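Local coordinates for protein CurF (PDB 2Q35) that probably decarboxylates an acyl intermediate during polyketide chain beta-branching, acting as a crotonase-fold lyase domain, at residues I52-G57 with I94-G99. The protein carries 1 engineered substitution. Numbering follows the deposited sequence.
Sequences ILTGYG and IAAMQG
Neighbouring parallel strands of the crotonase-fold sheet, 50-54 and 93-97, pair through L53 and then separate, and the side chain of Q98 bridges the backbones where they part. L53 makes both backbone bonds between 52-57 and 94-99: its N donates to I94 O at 2.8 Å, and its O accepts A96 N; I94 is also backbone-bonded to V51 just before. On the face that I52 shares with I94 and A96, CG2 of I52 packs against CB of A96 at 4.0 Å. The pairing changes character at T54, where a side chain takes over from the backbone. With OG1 anti to the backbone N (chi1 -160°), the hydroxyl reaches across and donates to A96 O at 2.8 Å, in the carbonyl plane and on a lone pair. Past this point M97 forms the centre of an inverse gamma turn, and the backbone of 94-99 draws away from that of 52-57. Q98 points back across the split, its chain bent at chi2 (-52°), so that the two ends of its amide meet successive parts of the loop. OE1 accepts G55 N at 3.1 Å, the donor lying above the amide carbonyl plane, while NE2 donates to G57 O at 2.9 Å in a nearly straight bond within the amide plane of Q98. NE2 also bonds Y59 O, which helps fix the amide's rotation. Cut back to an alanine here, the Q98 side chain would no longer reach the loop, which would probably leave G55 N, G57 O and Y59 O without these mates and the loop after T54 freer to shift. Strand 13-18 flanks 50-54 on its other edge, and strand 114-118 lies beyond 93-97; helix 178-192 covers the I52, I94 and A96 face, with A185 against both I94 and A96.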
ATOM      1  N   ILE A  52     -16.516  18.501   7.454  1.00 13.53           N
ATOM      2  CA  ILE A  52     -16.545  18.224   6.028  1.00 14.44           C
ATOM      3  C   ILE A  52     -16.051  19.467   5.313  1.00 13.39           C
ATOM      4  O   ILE A  52     -16.680  20.540   5.408  1.00 15.87           O
ATOM      5  CB  ILE A  52     -17.986  17.855   5.584  1.00 13.03           C
ATOM      6  CG1 ILE A  52     -18.408  16.577   6.338  1.00 18.44           C
ATOM      7  CG2 ILE A  52     -18.043  17.606   4.048  1.00 17.16           C
ATOM      8  CD1 ILE A  52     -19.793  16.122   6.041  1.00 25.26           C
ATOM      9  N   LEU A  53     -14.932  19.338   4.611  1.00 13.02           N
ATOM     10  CA  LEU A  53     -14.380  20.457   3.837  1.00 13.65           C
ATOM     11  C   LEU A  53     -14.759  20.304   2.367  1.00 13.31           C
ATOM     12  O   LEU A  53     -14.506  19.277   1.758  1.00 13.56           O
ATOM     13  CB  LEU A  53     -12.856  20.469   3.972  1.00 14.87           C
ATOM     14  CG  LEU A  53     -12.072  21.544   3.214  1.00 15.05           C
ATOM     15  CD1 LEU A  53     -12.462  22.977   3.618  1.00 18.25           C
ATOM     16  CD2 LEU A  53     -10.542  21.327   3.387  1.00 14.42           C
ATOM     17  N   THR A  54     -15.332  21.346   1.786  1.00 13.43           N
ATOM     18  CA  THR A  54     -15.816  21.222   0.404  1.00 13.08           C
ATOM     19  C   THR A  54     -15.669  22.563  -0.329  1.00 13.75           C
ATOM     20  O   THR A  54     -15.375  23.603   0.286  1.00 15.24           O
ATOM     21  CB  THR A  54     -17.254  20.659   0.374  1.00 14.42           C
ATOM     22  OG1 THR A  54     -17.541  20.120  -0.928  1.00 14.64           O
ATOM     23  CG2 THR A  54     -18.303  21.725   0.746  1.00 13.12           C
ATOM     24  N   GLY A  55     -15.868  22.512  -1.643  1.00 13.31           N
ATOM     25  CA  GLY A  55     -15.841  23.697  -2.511  1.00 14.10           C
ATOM     26  C   GLY A  55     -17.220  24.188  -2.934  1.00 15.36           C
ATOM     27  O   GLY A  55     -18.220  24.019  -2.217  1.00 15.94           O
ATOM     28  N   TYR A  56     -17.263  24.790  -4.122  1.00 15.52           N
ATOM     29  CA  TYR A  56     -18.500  25.288  -4.706  1.00 16.02           C
ATOM     30  C   TYR A  56     -18.446  24.956  -6.189  1.00 17.18           C
ATOM     31  O   TYR A  56     -17.364  24.980  -6.820  1.00 16.67           O
ATOM     32  CB  TYR A  56     -18.561  26.809  -4.555  1.00 17.51           C
ATOM     33  CG  TYR A  56     -17.735  27.539  -5.598  1.00 20.92           C
ATOM     34  CD1 TYR A  56     -16.364  27.753  -5.408  1.00 25.63           C
ATOM     35  CD2 TYR A  56     -18.314  27.983  -6.788  1.00 21.99           C
ATOM     36  CE1 TYR A  56     -15.586  28.394  -6.384  1.00 20.41           C
ATOM     37  CE2 TYR A  56     -17.543  28.627  -7.765  1.00 24.12           C
ATOM     38  CZ  TYR A  56     -16.185  28.830  -7.549  1.00 20.92           C
ATOM     39  OH  TYR A  56     -15.431  29.480  -8.508  1.00 25.06           O
ATOM     40  N   GLY A  57     -19.614  24.694  -6.764  1.00 16.33           N
ATOM     41  CA  GLY A  57     -19.691  24.511  -8.212  1.00 17.66           C
ATOM     42  C   GLY A  57     -18.690  23.472  -8.687  1.00 18.52           C
ATOM     43  O   GLY A  57     -18.634  22.359  -8.149  1.00 19.12           O
ATOM     44  N   ILE A  94     -13.239  15.205   6.567  1.00 11.72           N
ATOM     45  CA  ILE A  94     -13.544  14.554   5.284  1.00 12.83           C
ATOM     46  C   ILE A  94     -13.497  15.611   4.179  1.00 10.97           C
ATOM     47  O   ILE A  94     -14.211  16.608   4.246  1.00 12.70           O
ATOM     48  CB  ILE A  94     -14.958  13.946   5.303  1.00 11.24           C
ATOM     49  CG1 ILE A  94     -15.115  12.960   6.479  1.00 11.38           C
ATOM     50  CG2 ILE A  94     -15.310  13.276   3.952  1.00 13.06           C
ATOM     51  CD1 ILE A  94     -16.549  12.478   6.759  1.00 15.15           C
ATOM     52  N   ALA A  95     -12.650  15.411   3.169  1.00 10.56           N
ATOM     53  CA  ALA A  95     -12.537  16.383   2.079  1.00 10.03           C
ATOM     54  C   ALA A  95     -13.500  15.912   1.006  1.00 11.04           C
ATOM     55  O   ALA A  95     -13.246  14.892   0.366  1.00 13.61           O
ATOM     56  CB  ALA A  95     -11.150  16.406   1.514  1.00 12.57           C
ATOM     57  N   ALA A  96     -14.558  16.670   0.827  1.00 11.57           N
ATOM     58  CA  ALA A  96     -15.570  16.332  -0.204  1.00 11.12           C
ATOM     59  C   ALA A  96     -15.204  17.112  -1.461  1.00 11.30           C
ATOM     60  O   ALA A  96     -15.585  18.274  -1.640  1.00 12.40           O
ATOM     61  CB  ALA A  96     -16.988  16.681   0.282  1.00 14.03           C
ATOM     62  N   MET A  97     -14.373  16.499  -2.293  1.00 11.51           N
ATOM     63  CA  MET A  97     -13.833  17.192  -3.445  1.00 12.50           C
ATOM     64  C   MET A  97     -14.840  17.012  -4.600  1.00 12.06           C
ATOM     65  O   MET A  97     -14.647  16.179  -5.484  1.00 14.05           O
ATOM     66  CB  MET A  97     -12.444  16.678  -3.783  1.00 14.60           C
ATOM     67  CG  MET A  97     -11.468  16.821  -2.624  1.00 14.79           C
ATOM     68  SD  MET A  97      -9.723  16.667  -3.120  1.00 18.01           S
ATOM     69  CE  MET A  97      -9.771  15.154  -4.088  1.00 20.02           C
ATOM     70  N   GLN A  98     -15.889  17.822  -4.550  1.00 13.87           N
ATOM     71  CA  GLN A  98     -16.998  17.724  -5.536  1.00 12.93           C
ATOM     72  C   GLN A  98     -16.618  18.320  -6.888  1.00 14.43           C
ATOM     73  O   GLN A  98     -17.344  18.147  -7.888  1.00 16.28           O
ATOM     74  CB  GLN A  98     -18.271  18.379  -4.965  1.00 14.07           C
ATOM     75  CG  GLN A  98     -18.500  19.884  -5.259  1.00 15.33           C
ATOM     76  CD  GLN A  98     -17.327  20.802  -4.925  1.00 16.26           C
ATOM     77  OE1 GLN A  98     -16.553  20.565  -3.973  1.00 16.80           O
ATOM     78  NE2 GLN A  98     -17.172  21.854  -5.722  1.00 14.40           N
ATOM     79  N   GLY A  99     -15.541  19.093  -6.884  1.00 14.06           N
ATOM     80  CA  GLY A  99     -14.984  19.759  -8.057  1.00 13.64           C
ATOM     81  C   GLY A  99     -13.507  19.478  -8.280  1.00 13.70           C
ATOM     82  O   GLY A  99     -12.926  18.576  -7.666  1.00 14.04           O
TER